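Long-range contact in cellulase (Xanthomonas axonopodis pv. citri, PDB 4W7W), which probably hydrolyses the beta-1,4-glucosidic bonds of cellulose as a family 5 glycoside hydrolase built on an (alpha/beta)8 barrel: residues 63-77 against 102-116. Numbering follows the deposited sequence. Where two conformers were deposited one is given.
Sequences MNTIRLPFLWERVQP and KQYLILDLHNYATYS
Arg67 and Asp108 stack across neighbouring strands of the (alpha/beta)8 barrel, guanidinium and carboxylate planes 13° apart. Asp108 OD2 sits over the centre of the guanidinium, 3.3 Å from Arg67 NH1, so this salt bridge acts through charge alone, with no N-H aimed at the oxygen. The same OD2 accepts a hydrogen bond from His110 ND1 (2.6 Å) on its syn lone pair, fixing the imidazole that touches a bound glucose unit. Strands 65-70 and 104-109 run parallel, joined by backbone bonds from Tyr104 N to Asn64 O through His110 N to Phe70 O. Beyond them, Asn111 OD1 receives Trp72 N (2.8 Å) at the start of helix 72-75. A bend at chi2 (88°) brings the Glu73 carboxylate round to Asn111 ND2 (2.9 Å from OE1) and Ser116 N (2.7 Å from OE2). Glu73 CG lies over the Tyr115 ring. That ring turns its edge to the face of the Trp72 five-membered ring, centroids 4.7 Å apart and planes at 73°, and its hydroxyl donates to Gln76 O at 2.7 Å. Farther out, Arg67 NH1 pairs with Glu266 and Asn28, NH2 with Glu222 and Asn153, the glutamates as salt bridges and the asparagines by hydrogen bonds. Shared by three carboxylates, Arg67 ties barrel strands together beside the histidine oriented at the glycan.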
ATOM      1  N   MET A  63       2.038  -2.296  16.419  0.50  9.88           N
ATOM      2  CA  MET A  63       2.226  -2.150  15.002  0.50  8.95           C
ATOM      3  C   MET A  63       3.448  -1.346  14.676  0.50  8.06           C
ATOM      4  O   MET A  63       3.618  -0.214  15.148  0.50  9.76           O
ATOM      5  CB  MET A  63       0.999  -1.558  14.413  0.50  9.33           C
ATOM      6  CG  MET A  63      -0.099  -2.578  14.509  0.50  8.87           C
ATOM      7  SD  MET A  63      -1.595  -1.786  14.021  0.50  9.34           S
ATOM      8  CE  MET A  63      -2.664  -3.213  13.876  0.50 12.93           C
ATOM      9  N   ASN A  64       4.310  -1.950  13.870  1.00  7.51           N
ATOM     10  CA  ASN A  64       5.586  -1.348  13.531  1.00  7.16           C
ATOM     11  C   ASN A  64       5.633  -0.755  12.150  1.00  6.20           C
ATOM     12  O   ASN A  64       6.697  -0.339  11.723  1.00  7.16           O
ATOM     13  CB  ASN A  64       6.728  -2.356  13.703  1.00  7.89           C
ATOM     14  CG  ASN A  64       6.755  -3.399  12.614  1.00  7.75           C
ATOM     15  OD1 ASN A  64       5.787  -3.545  11.867  1.00  6.98           O
ATOM     16  ND2 ASN A  64       7.867  -4.101  12.497  1.00 10.59           N
ATOM     17  N   THR A  65       4.498  -0.681  11.444  1.00  5.88           N
ATOM     18  CA  THR A  65       4.501  -0.218  10.060  1.00  5.94           C
ATOM     19  C   THR A  65       3.291   0.656   9.802  1.00  5.31           C
ATOM     20  O   THR A  65       2.169   0.299  10.159  1.00  6.12           O
ATOM     21  CB  THR A  65       4.500  -1.406   9.082  1.00  6.29           C
ATOM     22  OG1 THR A  65       5.644  -2.223   9.342  1.00  7.09           O
ATOM     23  CG2 THR A  65       4.586  -0.956   7.640  1.00  6.20           C
ATOM     24  N   ILE A  66       3.537   1.789   9.161  1.00  5.20           N
ATOM     25  CA  ILE A  66       2.480   2.688   8.724  1.00  5.07           C
ATOM     26  C   ILE A  66       2.578   2.850   7.213  1.00  4.87           C
ATOM     27  O   ILE A  66       3.652   3.190   6.694  1.00  5.65           O
ATOM     28  CB  ILE A  66       2.629   4.059   9.388  1.00  5.80           C
ATOM     29  CG1 ILE A  66       2.473   3.957  10.912  1.00  6.63           C
ATOM     30  CG2 ILE A  66       1.655   5.062   8.782  1.00  6.42           C
ATOM     31  CD1 ILE A  66       1.147   3.456  11.410  1.00  6.72           C
ATOM     32  N   ARG A  67       1.477   2.582   6.516  1.00  4.88           N
ATOM     33  CA  ARG A  67       1.379   2.927   5.097  1.00  4.62           C
ATOM     34  C   ARG A  67       0.731   4.304   4.993  1.00  4.77           C
ATOM     35  O   ARG A  67      -0.315   4.535   5.604  1.00  5.08           O
ATOM     36  CB  ARG A  67       0.604   1.850   4.322  1.00  4.70           C
ATOM     37  CG  ARG A  67       0.512   2.107   2.820  1.00  4.72           C
ATOM     38  CD  ARG A  67       0.061   0.857   2.101  1.00  4.95           C
ATOM     39  NE  ARG A  67      -0.055   0.961   0.652  1.00  5.10           N
ATOM     40  CZ  ARG A  67      -1.184   1.141  -0.024  1.00  4.81           C
ATOM     41  NH1 ARG A  67      -2.329   1.419   0.578  1.00  5.16           N
ATOM     42  NH2 ARG A  67      -1.171   1.018  -1.335  1.00  5.24           N
ATOM     43  N   LEU A  68       1.387   5.199   4.264  1.00  4.67           N
ATOM     44  CA  LEU A  68       1.002   6.594   4.168  1.00  4.91           C
ATOM     45  C   LEU A  68       0.645   6.951   2.727  1.00  4.85           C
ATOM     46  O   LEU A  68       1.518   7.268   1.917  1.00  4.94           O
ATOM     47  CB  LEU A  68       2.138   7.484   4.649  1.00  5.17           C
ATOM     48  CG  LEU A  68       1.821   8.972   4.696  1.00  6.05           C
ATOM     49  CD1 LEU A  68       0.870   9.278   5.847  1.00  7.13           C
ATOM     50  CD2 LEU A  68       3.090   9.798   4.814  1.00  7.68           C
ATOM     51  N   PRO A  69      -0.651   6.889   2.397  1.00  4.80           N
ATOM     52  CA  PRO A  69      -1.095   7.380   1.087  1.00  5.26           C
ATOM     53  C   PRO A  69      -0.844   8.876   0.938  1.00  5.17           C
ATOM     54  O   PRO A  69      -1.094   9.643   1.860  1.00  5.72           O
ATOM     55  CB  PRO A  69      -2.609   7.125   1.127  1.00  5.67           C
ATOM     56  CG  PRO A  69      -2.775   5.986   2.091  1.00  5.57           C
ATOM     57  CD  PRO A  69      -1.748   6.256   3.153  1.00  5.06           C
ATOM     58  N   PHE A  70      -0.392   9.272  -0.243  1.00  5.23           N
ATOM     59  CA  PHE A  70      -0.349  10.677  -0.622  1.00  5.46           C
ATOM     60  C   PHE A  70      -0.443  10.743  -2.141  1.00  5.57           C
ATOM     61  O   PHE A  70      -0.324   9.726  -2.832  1.00  5.86           O
ATOM     62  CB  PHE A  70       0.906  11.388  -0.106  1.00  6.10           C
ATOM     63  CG  PHE A  70       2.171  10.819  -0.651  1.00  6.07           C
ATOM     64  CD1 PHE A  70       2.764   9.770  -0.002  1.00  8.41           C
ATOM     65  CD2 PHE A  70       2.750  11.303  -1.807  1.00  6.68           C
ATOM     66  CE1 PHE A  70       3.921   9.199  -0.462  1.00 10.55           C
ATOM     67  CE2 PHE A  70       3.905  10.723  -2.305  1.00  8.39           C
ATOM     68  CZ  PHE A  70       4.498   9.678  -1.622  1.00  9.46           C
ATOM     69  N   LEU A  71      -0.735  11.932  -2.655  1.00  5.96           N
ATOM     70  CA  LEU A  71      -0.964  12.073  -4.098  1.00  6.36           C
ATOM     71  C   LEU A  71       0.248  12.547  -4.862  1.00  6.02           C
ATOM     72  O   LEU A  71       0.940  13.517  -4.486  1.00  6.24           O
ATOM     73  CB  LEU A  71      -2.075  13.061  -4.401  1.00  6.89           C
ATOM     74  CG  LEU A  71      -3.441  12.708  -3.824  1.00  7.77           C
ATOM     75  CD1 LEU A  71      -4.460  13.693  -4.349  1.00  8.53           C
ATOM     76  CD2 LEU A  71      -3.832  11.278  -4.176  1.00  8.67           C
ATOM     77  N   TRP A  72       0.478  11.886  -5.991  1.00  6.03           N
ATOM     78  CA  TRP A  72       1.490  12.297  -6.948  1.00  6.28           C
ATOM     79  C   TRP A  72       1.338  13.774  -7.307  1.00  6.63           C
ATOM     80  O   TRP A  72       2.305  14.526  -7.327  1.00  6.98           O
ATOM     81  CB  TRP A  72       1.366  11.387  -8.177  1.00  6.21           C
ATOM     82  CG  TRP A  72       2.459  11.480  -9.185  1.00  6.22           C
ATOM     83  CD1 TRP A  72       3.526  12.334  -9.206  1.00  6.83           C
ATOM     84  CD2 TRP A  72       2.552  10.682 -10.364  1.00  6.40           C
ATOM     85  NE1 TRP A  72       4.271  12.119 -10.340  1.00  7.38           N
ATOM     86  CE2 TRP A  72       3.704  11.099 -11.059  1.00  7.27           C
ATOM     87  CE3 TRP A  72       1.762   9.661 -10.902  1.00  6.83           C
ATOM     88  CZ2 TRP A  72       4.079  10.534 -12.274  1.00  7.58           C
ATOM     89  CZ3 TRP A  72       2.120   9.114 -12.117  1.00  7.77           C
ATOM     90  CH2 TRP A  72       3.274   9.547 -12.785  1.00  7.90           C
ATOM     91  N   GLU A  73       0.106  14.204  -7.559  1.00  6.44           N
ATOM     92  CA  GLU A  73      -0.150  15.575  -7.980  1.00  7.38           C
ATOM     93  C   GLU A  73       0.172  16.599  -6.910  1.00  7.04           C
ATOM     94  O   GLU A  73       0.440  17.764  -7.234  1.00  7.96           O
ATOM     95  CB  GLU A  73      -1.606  15.740  -8.385  1.00  8.30           C
ATOM     96  CG  GLU A  73      -2.048  14.861  -9.547  1.00  9.53           C
ATOM     97  CD  GLU A  73      -2.553  13.477  -9.153  1.00  9.72           C
ATOM     98  OE1 GLU A  73      -2.347  13.017  -8.010  1.00  8.19           O
ATOM     99  OE2 GLU A  73      -3.136  12.803 -10.029  1.00 11.78           O
ATOM    100  N   ARG A  74       0.106  16.187  -5.635  1.00  6.59           N
ATOM    101  CA  ARG A  74       0.396  17.089  -4.534  1.00  6.36           C
ATOM    102  C   ARG A  74       1.883  17.141  -4.209  1.00  6.42           C
ATOM    103  O   ARG A  74       2.371  18.206  -3.806  1.00  7.62           O
ATOM    104  CB  ARG A  74      -0.436  16.725  -3.297  1.00  6.68           C
ATOM    105  CG  ARG A  74      -1.911  16.983  -3.530  1.00  7.04           C
ATOM    106  CD  ARG A  74      -2.794  16.669  -2.326  1.00  7.54           C
ATOM    107  NE  ARG A  74      -4.167  17.067  -2.625  1.00  7.39           N
ATOM    108  CZ  ARG A  74      -5.268  16.425  -2.247  1.00  7.55           C
ATOM    109  NH1 ARG A  74      -5.223  15.355  -1.468  1.00  7.18           N
ATOM    110  NH2 ARG A  74      -6.443  16.885  -2.657  1.00  8.98           N
ATOM    111  N   VAL A  75       2.616  16.035  -4.409  1.00  6.41           N
ATOM    112  CA  VAL A  75       4.047  16.068  -4.158  1.00  6.69           C
ATOM    113  C   VAL A  75       4.848  16.546  -5.365  1.00  6.78           C
ATOM    114  O   VAL A  75       5.976  17.009  -5.208  1.00  7.18           O
ATOM    115  CB  VAL A  75       4.547  14.697  -3.644  1.00  7.56           C
ATOM    116  CG1 VAL A  75       4.763  13.703  -4.769  1.00  7.53           C
ATOM    117  CG2 VAL A  75       5.801  14.855  -2.805  1.00  8.37           C
ATOM    118  N   GLN A  76       4.280  16.427  -6.564  1.00  6.68           N
ATOM    119  CA  GLN A  76       4.971  16.819  -7.805  1.00  7.13           C
ATOM    120  C   GLN A  76       3.956  17.468  -8.716  1.00  7.47           C
ATOM    121  O   GLN A  76       3.367  16.794  -9.554  1.00  8.02           O
ATOM    122  CB  GLN A  76       5.644  15.619  -8.484  1.00  7.00           C
ATOM    123  CG  GLN A  76       6.602  16.043  -9.582  1.00  7.06           C
ATOM    124  CD  GLN A  76       7.219  14.872 -10.343  1.00  7.52           C
ATOM    125  OE1 GLN A  76       6.591  13.823 -10.523  1.00  8.16           O
ATOM    126  NE2 GLN A  76       8.446  15.032 -10.784  1.00  8.16           N
ATOM    127  N   PRO A  77       3.752  18.794  -8.554  1.00  8.27           N
ATOM    128  CA  PRO A  77       2.645  19.457  -9.247  1.00  9.50           C
ATOM    129  C   PRO A  77       2.791  19.607 -10.759  1.00  9.25           C
ATOM    130  O   PRO A  77       1.813  19.935 -11.427  1.00 10.51           O
ATOM    131  CB  PRO A  77       2.561  20.836  -8.575  1.00 12.19           C
ATOM    132  CG  PRO A  77       3.353  20.746  -7.335  1.00 13.95           C
ATOM    133  CD  PRO A  77       4.321  19.626  -7.480  1.00  9.23           C
ATOM    134  N   LYS A 102       9.528   3.880  16.418  1.00  9.24           N
ATOM    135  CA  LYS A 102      10.166   2.655  15.946  1.00 10.04           C
ATOM    136  C   LYS A 102       9.334   1.949  14.874  1.00  9.03           C
ATOM    137  O   LYS A 102       9.242   0.722  14.810  1.00 12.51           O
ATOM    138  CB  LYS A 102      10.539   1.735  17.102  1.00 12.81           C
ATOM    139  CG  LYS A 102      11.410   2.412  18.159  1.00 15.80           C
ATOM    140  CD  LYS A 102      11.830   1.446  19.251  1.00 21.18           C
ATOM    141  CE  LYS A 102      12.514   2.164  20.403  0.50 24.77           C
ATOM    142  NZ  LYS A 102      13.137   1.212  21.364  0.50 31.49           N
ATOM    143  N   GLN A 103       8.753   2.753  13.995  1.00  6.92           N
ATOM    144  CA  GLN A 103       7.957   2.249  12.876  1.00  6.82           C
ATOM    145  C   GLN A 103       8.633   2.501  11.539  1.00  6.49           C
ATOM    146  O   GLN A 103       9.371   3.471  11.353  1.00  7.74           O
ATOM    147  CB  GLN A 103       6.585   2.941  12.857  1.00  6.14           C
ATOM    148  CG  GLN A 103       5.715   2.549  14.022  1.00  6.76           C
ATOM    149  CD  GLN A 103       4.554   3.488  14.275  1.00  6.55           C
ATOM    150  OE1 GLN A 103       4.671   4.696  14.115  1.00  6.95           O
ATOM    151  NE2 GLN A 103       3.439   2.938  14.730  1.00  7.08           N
ATOM    152  N   TYR A 104       8.309   1.623  10.604  1.00  6.31           N
ATOM    153  CA  TYR A 104       8.596   1.818   9.194  1.00  6.17           C
ATOM    154  C   TYR A 104       7.482   2.632   8.555  1.00  5.64           C
ATOM    155  O   TYR A 104       6.330   2.557   8.988  1.00  6.74           O
ATOM    156  CB  TYR A 104       8.681   0.462   8.491  1.00  7.05           C
ATOM    157  CG  TYR A 104       9.813  -0.397   8.989  1.00  8.41           C
ATOM    158  CD1 TYR A 104      11.092  -0.292   8.438  1.00  9.62           C
ATOM    159  CD2 TYR A 104       9.622  -1.298  10.028  1.00  9.46           C
ATOM    160  CE1 TYR A 104      12.141  -1.071   8.895  1.00 12.62           C
ATOM    161  CE2 TYR A 104      10.664  -2.089  10.487  1.00 12.66           C
ATOM    162  CZ  TYR A 104      11.921  -1.973   9.915  1.00 14.38           C
ATOM    163  OH  TYR A 104      12.975  -2.745  10.346  1.00 19.33           O
ATOM    164  N   LEU A 105       7.829   3.403   7.523  1.00  5.66           N
ATOM    165  CA  LEU A 105       6.881   4.235   6.811  1.00  5.21           C
ATOM    166  C   LEU A 105       6.906   3.854   5.351  1.00  5.31           C
ATOM    167  O   LEU A 105       7.923   4.010   4.676  1.00  5.65           O
ATOM    168  CB  LEU A 105       7.246   5.702   6.994  1.00  5.86           C
ATOM    169  CG  LEU A 105       6.220   6.688   6.428  1.00  6.24           C
ATOM    170  CD1 LEU A 105       4.926   6.673   7.231  1.00  6.99           C
ATOM    171  CD2 LEU A 105       6.793   8.101   6.372  1.00  6.96           C
ATOM    172  N   ILE A 106       5.778   3.335   4.866  1.00  5.03           N
ATOM    173  CA  ILE A 106       5.601   3.076   3.437  1.00  4.99           C
ATOM    174  C   ILE A 106       5.063   4.336   2.777  1.00  4.78           C
ATOM    175  O   ILE A 106       3.965   4.798   3.100  1.00  5.66           O
ATOM    176  CB  ILE A 106       4.653   1.904   3.152  1.00  5.16           C
ATOM    177  CG1 ILE A 106       5.150   0.608   3.795  1.00  5.52           C
ATOM    178  CG2 ILE A 106       4.456   1.744   1.654  1.00  5.37           C
ATOM    179  CD1 ILE A 106       4.082  -0.457   3.896  1.00  5.94           C
ATOM    180  N   LEU A 107       5.840   4.874   1.842  1.00  5.00           N
ATOM    181  CA  LEU A 107       5.392   5.997   1.027  1.00  5.25           C
ATOM    182  C   LEU A 107       4.538   5.426  -0.088  1.00  4.88           C
ATOM    183  O   LEU A 107       5.069   4.796  -1.014  1.00  5.72           O
ATOM    184  CB  LEU A 107       6.600   6.737   0.458  1.00  5.87           C
ATOM    185  CG  LEU A 107       7.544   7.316   1.503  1.00  7.36           C
ATOM    186  CD1 LEU A 107       8.665   8.087   0.816  1.00  8.92           C
ATOM    187  CD2 LEU A 107       6.814   8.185   2.520  1.00  8.08           C
ATOM    188  N   ASP A 108       3.220   5.594   0.024  1.00  4.83           N
ATOM    189  CA  ASP A 108       2.269   5.045  -0.955  1.00  5.00           C
ATOM    190  C   ASP A 108       1.829   6.140  -1.904  1.00  4.86           C
ATOM    191  O   ASP A 108       1.043   7.004  -1.543  1.00  5.32           O
ATOM    192  CB  ASP A 108       1.056   4.452  -0.219  1.00  5.06           C
ATOM    193  CG  ASP A 108      -0.189   4.340  -1.064  1.00  4.85           C
ATOM    194  OD1 ASP A 108      -0.104   4.229  -2.304  1.00  5.46           O
ATOM    195  OD2 ASP A 108      -1.271   4.390  -0.412  1.00  5.47           O
ATOM    196  N   LEU A 109       2.384   6.102  -3.116  1.00  4.66           N
ATOM    197  CA  LEU A 109       1.962   7.010  -4.186  1.00  5.18           C
ATOM    198  C   LEU A 109       0.572   6.538  -4.637  1.00  4.83           C
ATOM    199  O   LEU A 109       0.444   5.557  -5.378  1.00  5.37           O
ATOM    200  CB  LEU A 109       2.955   6.985  -5.341  1.00  5.17           C
ATOM    201  CG  LEU A 109       2.775   8.129  -6.345  1.00  6.03           C
ATOM    202  CD1 LEU A 109       3.245   9.449  -5.760  1.00  6.17           C
ATOM    203  CD2 LEU A 109       3.547   7.816  -7.613  1.00  6.12           C
ATOM    204  N   HIS A 110      -0.469   7.185  -4.122  1.00  5.15           N
ATOM    205  CA  HIS A 110      -1.791   6.578  -4.099  1.00  5.29           C
ATOM    206  C   HIS A 110      -2.593   6.971  -5.333  1.00  5.75           C
ATOM    207  O   HIS A 110      -3.585   7.691  -5.241  1.00  6.48           O
ATOM    208  CB  HIS A 110      -2.504   6.951  -2.807  1.00  5.38           C
ATOM    209  CG  HIS A 110      -3.629   6.031  -2.440  1.00  5.70           C
ATOM    210  ND1 HIS A 110      -3.436   4.897  -1.679  1.00  5.90           N
ATOM    211  CD2 HIS A 110      -4.953   6.091  -2.699  1.00  6.23           C
ATOM    212  CE1 HIS A 110      -4.601   4.309  -1.476  1.00  6.24           C
ATOM    213  NE2 HIS A 110      -5.538   5.014  -2.081  1.00  6.53           N
ATOM    214  N   ASN A 111      -2.140   6.485  -6.497  1.00  5.55           N
ATOM    215  CA  ASN A 111      -2.534   7.109  -7.757  1.00  6.03           C
ATOM    216  C   ASN A 111      -3.177   6.243  -8.822  1.00  6.28           C
ATOM    217  O   ASN A 111      -3.564   6.780  -9.851  1.00  7.26           O
ATOM    218  CB  ASN A 111      -1.360   7.915  -8.345  1.00  6.16           C
ATOM    219  CG  ASN A 111      -1.372   9.318  -7.848  1.00  6.40           C
ATOM    220  OD1 ASN A 111      -1.018   9.576  -6.690  1.00  7.02           O
ATOM    221  ND2 ASN A 111      -1.891  10.224  -8.663  1.00  7.38           N
ATOM    222  N   TYR A 112      -3.308   4.927  -8.635  1.00  6.01           N
ATOM    223  CA  TYR A 112      -4.082   4.111  -9.574  1.00  6.71           C
ATOM    224  C   TYR A 112      -3.535   4.172 -11.003  1.00  6.95           C
ATOM    225  O   TYR A 112      -4.277   4.007 -11.972  1.00  7.80           O
ATOM    226  CB  TYR A 112      -5.570   4.483  -9.551  1.00  7.36           C
ATOM    227  CG  TYR A 112      -6.194   4.462  -8.172  1.00  7.65           C
ATOM    228  CD1 TYR A 112      -6.716   3.305  -7.653  1.00  8.01           C
ATOM    229  CD2 TYR A 112      -6.238   5.609  -7.372  1.00  8.58           C
ATOM    230  CE1 TYR A 112      -7.289   3.267  -6.394  1.00  9.23           C
ATOM    231  CE2 TYR A 112      -6.798   5.588  -6.106  1.00  8.82           C
ATOM    232  CZ  TYR A 112      -7.328   4.414  -5.623  1.00  8.97           C
ATOM    233  OH  TYR A 112      -7.898   4.394  -4.367  1.00 10.73           O
ATOM    234  N   ALA A 113      -2.226   4.375 -11.118  1.00  6.91           N
ATOM    235  CA  ALA A 113      -1.542   4.534 -12.396  1.00  7.63           C
ATOM    236  C   ALA A 113      -2.079   5.698 -13.223  1.00  7.91           C
ATOM    237  O   ALA A 113      -2.069   5.659 -14.456  1.00  9.08           O
ATOM    238  CB  ALA A 113      -1.538   3.224 -13.184  1.00  7.56           C
ATOM    239  N   THR A 114      -2.468   6.763 -12.526  1.00  7.94           N
ATOM    240  CA  THR A 114      -2.924   7.989 -13.184  1.00  8.69           C
ATOM    241  C   THR A 114      -2.250   9.225 -12.604  1.00  9.05           C
ATOM    242  O   THR A 114      -1.820   9.230 -11.446  1.00  9.53           O
ATOM    243  CB  THR A 114      -4.449   8.188 -13.071  1.00 10.37           C
ATOM    244  OG1 THR A 114      -4.807   8.491 -11.711  1.00 11.65           O
ATOM    245  CG2 THR A 114      -5.202   6.996 -13.567  1.00 11.30           C
ATOM    246  N   TYR A 115      -2.184  10.272 -13.428  1.00 10.03           N
ATOM    247  CA  TYR A 115      -1.792  11.604 -12.978  1.00  9.79           C
ATOM    248  C   TYR A 115      -2.816  12.569 -13.568  1.00 11.11           C
ATOM    249  O   TYR A 115      -3.024  12.595 -14.794  1.00 12.05           O
ATOM    250  CB  TYR A 115      -0.396  11.958 -13.457  1.00 10.10           C
ATOM    251  CG  TYR A 115       0.112  13.278 -12.934  1.00 10.05           C
ATOM    252  CD1 TYR A 115      -0.125  14.462 -13.626  1.00 11.84           C
ATOM    253  CD2 TYR A 115       0.868  13.351 -11.770  1.00  9.36           C
ATOM    254  CE1 TYR A 115       0.358  15.679 -13.172  1.00 12.89           C
ATOM    255  CE2 TYR A 115       1.365  14.557 -11.307  1.00  9.01           C
ATOM    256  CZ  TYR A 115       1.104  15.718 -12.011  1.00 10.26           C
ATOM    257  OH  TYR A 115       1.575  16.941 -11.578  1.00 11.67           O
ATOM    258  N   SER A 116      -3.459  13.337 -12.688  1.00 12.99           N
ATOM    259  CA  SER A 116      -4.559  14.226 -13.043  1.00 15.21           C
ATOM    260  C   SER A 116      -5.546  13.526 -13.952  1.00 16.39           C
ATOM    261  O   SER A 116      -5.976  14.067 -14.974  1.00 20.48           O
ATOM    262  CB  SER A 116      -4.025  15.519 -13.653  1.00 17.56           C
ATOM    263  OG  SER A 116      -3.438  16.287 -12.625  1.00 21.06           O
TER
HETATM  264  O   HOH W   1      -5.054  11.114 -11.017  1.00 13.59           O